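Local coordinates for OsmC-like protein (Jannaschia sp., PDB 3CJE) that probably helps the cell resist hydroperoxides by reducing them, as related OsmC-like proteins do, at residues 68-73 against 114-119. Residues are numbered along the deposited sequence; the frame is centred on the assembly and turned at random.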
ATOM      1  N   ALA A  68      -3.415  -4.139   4.267  1.00 14.32           N
ATOM      2  CA  ALA A  68      -4.576  -4.840   3.695  1.00 14.75           C
ATOM      3  C   ALA A  68      -4.388  -5.019   2.180  1.00 16.31           C
ATOM      4  O   ALA A  68      -4.643  -6.087   1.646  1.00 16.45           O
ATOM      5  CB  ALA A  68      -5.879  -4.121   3.995  1.00 16.15           C
ATOM      6  N   GLY A  69      -3.939  -3.978   1.502  1.00 15.99           N
ATOM      7  CA  GLY A  69      -3.654  -4.041   0.073  1.00 16.28           C
ATOM      8  C   GLY A  69      -2.630  -5.087  -0.265  1.00 14.69           C
ATOM      9  O   GLY A  69      -2.790  -5.881  -1.176  1.00 15.67           O
ATOM     10  N   LEU A  70      -1.533  -5.102   0.489  1.00 15.80           N
ATOM     11  CA  LEU A  70      -0.451  -6.069   0.237  1.00 15.05           C
ATOM     12  C   LEU A  70      -0.962  -7.476   0.445  1.00 15.72           C
ATOM     13  O   LEU A  70      -0.769  -8.324  -0.400  1.00 14.61           O
ATOM     14  CB  LEU A  70       0.693  -5.777   1.184  1.00 15.73           C
ATOM     15  CG  LEU A  70       1.846  -6.772   1.078  1.00 16.36           C
ATOM     16  CD1 LEU A  70       2.431  -6.956  -0.370  1.00 17.42           C
ATOM     17  CD2 LEU A  70       2.922  -6.408   2.106  1.00 18.86           C
ATOM     18  N   THR A  71      -1.657  -7.711   1.566  1.00 15.98           N
ATOM     19  CA  THR A  71      -2.161  -9.056   1.899  1.00 15.21           C
ATOM     20  C   THR A  71      -3.181  -9.500   0.841  1.00 14.18           C
ATOM     21  O   THR A  71      -3.137 -10.640   0.345  1.00 16.11           O
ATOM     22  CB  THR A  71      -2.748  -9.080   3.314  1.00 16.38           C
ATOM     23  OG1 THR A  71      -1.762  -8.535   4.225  1.00 17.34           O
ATOM     24  CG2 THR A  71      -3.131 -10.492   3.736  1.00 19.08           C
ATOM     25  N   GLY A  72      -4.103  -8.610   0.490  1.00 14.99           N
ATOM     26  CA  GLY A  72      -5.121  -8.885  -0.511  1.00 16.59           C
ATOM     27  C   GLY A  72      -4.542  -9.151  -1.890  1.00 17.12           C
ATOM     28  O   GLY A  72      -5.034 -10.005  -2.608  1.00 16.33           O
ATOM     29  N   CYS A  73      -3.481  -8.431  -2.234  1.00 16.63           N
ATOM     30  CA  CYS A  73      -2.807  -8.596  -3.550  1.00 17.24           C
ATOM     31  C   CYS A  73      -2.209 -10.012  -3.644  1.00 16.18           C
ATOM     32  O   CYS A  73      -2.464 -10.759  -4.594  1.00 17.39           O
ATOM     33  CB  CYS A  73      -1.766  -7.518  -3.762  1.00 19.07           C
ATOM     34  SG  CYS A  73      -1.272  -7.411  -5.554  1.00 28.52           S
ATOM     35  N   LYS A 114      11.574  -1.771   8.232  1.00 14.84           N
ATOM     36  CA  LYS A 114      12.440  -2.701   8.945  1.00 18.26           C
ATOM     37  C   LYS A 114      12.274  -4.152   8.501  1.00 18.72           C
ATOM     38  O   LYS A 114      13.286  -4.850   8.269  1.00 17.78           O
ATOM     39  CB  LYS A 114      12.220  -2.570  10.442  1.00 18.25           C
ATOM     40  CG  LYS A 114      13.193  -3.347  11.327  1.00 27.17           C
ATOM     41  CD  LYS A 114      12.807  -3.043  12.783  1.00 31.46           C
ATOM     42  CE  LYS A 114      13.825  -3.487  13.810  1.00 43.83           C
ATOM     43  NZ  LYS A 114      13.722  -2.543  14.988  1.00 47.52           N
ATOM     44  N   SER A 115      11.034  -4.619   8.369  1.00 14.93           N
ATOM     45  CA  SER A 115      10.818  -6.034   8.010  1.00 16.63           C
ATOM     46  C   SER A 115       9.454  -6.282   7.411  1.00 16.84           C
ATOM     47  O   SER A 115       8.485  -5.613   7.750  1.00 15.31           O
ATOM     48  CB  SER A 115      11.037  -6.971   9.191  1.00 18.73           C
ATOM     49  OG  SER A 115      10.103  -6.820  10.186  1.00 20.12           O
ATOM     50  N   PHE A 116       9.417  -7.262   6.525  1.00 14.98           N
ATOM     51  CA  PHE A 116       8.200  -7.759   5.914  1.00 15.15           C
ATOM     52  C   PHE A 116       8.157  -9.287   5.990  1.00 16.03           C
ATOM     53  O   PHE A 116       9.103  -9.931   5.573  1.00 15.46           O
ATOM     54  CB  PHE A 116       8.158  -7.426   4.427  1.00 15.80           C
ATOM     55  CG  PHE A 116       7.844  -5.982   4.113  1.00 15.87           C
ATOM     56  CD1 PHE A 116       8.823  -5.008   4.157  1.00 20.16           C
ATOM     57  CD2 PHE A 116       6.533  -5.635   3.751  1.00 18.34           C
ATOM     58  CE1 PHE A 116       8.510  -3.672   3.863  1.00 19.68           C
ATOM     59  CE2 PHE A 116       6.244  -4.320   3.438  1.00 20.13           C
ATOM     60  CZ  PHE A 116       7.207  -3.358   3.531  1.00 17.55           C
ATOM     61  N   GLU A 117       7.046  -9.844   6.479  1.00 14.97           N
ATOM     62  CA  GLU A 117       6.893 -11.294   6.627  1.00 16.42           C
ATOM     63  C   GLU A 117       5.518 -11.670   6.147  1.00 17.28           C
ATOM     64  O   GLU A 117       4.525 -11.000   6.524  1.00 17.09           O
ATOM     65  CB  GLU A 117       7.092 -11.695   8.103  1.00 17.30           C
ATOM     66  CG  GLU A 117       8.483 -11.393   8.633  1.00 23.04           C
ATOM     67  CD  GLU A 117       8.653 -11.524  10.177  1.00 30.38           C
ATOM     68  OE1 GLU A 117       7.819 -10.972  10.981  1.00 35.85           O
ATOM     69  OE2 GLU A 117       9.697 -12.111  10.565  1.00 48.35           O
ATOM     70  N   ILE A 118       5.435 -12.695   5.307  1.00 15.10           N
ATOM     71  CA  ILE A 118       4.151 -13.211   4.782  1.00 14.82           C
ATOM     72  C   ILE A 118       4.147 -14.741   4.961  1.00 17.84           C
ATOM     73  O   ILE A 118       4.992 -15.419   4.408  1.00 17.91           O
ATOM     74  CB  ILE A 118       3.916 -12.844   3.300  1.00 16.64           C
ATOM     75  CG1 ILE A 118       3.882 -11.318   3.181  1.00 17.31           C
ATOM     76  CG2 ILE A 118       2.620 -13.474   2.797  1.00 19.46           C
ATOM     77  CD1 ILE A 118       3.644 -10.785   1.779  1.00 22.45           C
ATOM     78  N   ASP A 119       3.233 -15.226   5.797  1.00 15.59           N
ATOM     79  CA  ASP A 119       3.067 -16.675   6.073  1.00 15.91           C
ATOM     80  C   ASP A 119       1.776 -17.137   5.413  1.00 17.96           C
ATOM     81  O   ASP A 119       0.712 -16.550   5.611  1.00 18.23           O
ATOM     82  CB  ASP A 119       2.973 -16.931   7.554  1.00 18.10           C
ATOM     83  CG  ASP A 119       4.309 -16.738   8.274  1.00 23.98           C
ATOM     84  OD1 ASP A 119       5.365 -16.666   7.636  1.00 22.94           O
ATOM     85  OD2 ASP A 119       4.281 -16.736   9.528  1.00 29.75           O
TER
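Leu70 of helix 62-81 meets Phe116 and Ile118 of strand 108-121 through a single methyl group. Its CD2 comes to the edge of the Phe116 ring, close to the ring plane, 4.0 Å from Phe116 CD2 and 4.1 Å from Phe116 CE2, so the leucine meets the rim of the aromatic group and not its face. The same Leu70 CD2 lies 4.4 Å from Ile118 CD1, a looser approach to the end of the extended CG1-CD1 branch. A chi1 of 176° swings Leu70 CG away from the backbone N, and the branch ending in CD2 is carried toward the strand, where it reaches both Phe116 and Ile118, which stand two positions apart on one side of the sheet. No hydrogen bond joins the two segments; the contact is wholly apolar, and its three side chains are buried.

Leu148 of helix 143-148 packs on both Leu70 and Phe116, while on the neighbouring strand 93-105 Val98 touches Phe116 and Val94 touches Ile118. The intervening Glu117 forms a salt bridge with Arg155 of the second subunit, and residues 116-119 pair in parallel with a strand of that subunit, carrying the sheet across the interface. Helix and strand thus join in the buried core of an alpha/beta OsmC-like fold, where helices pack on an antiparallel sheet extended by the partner chain.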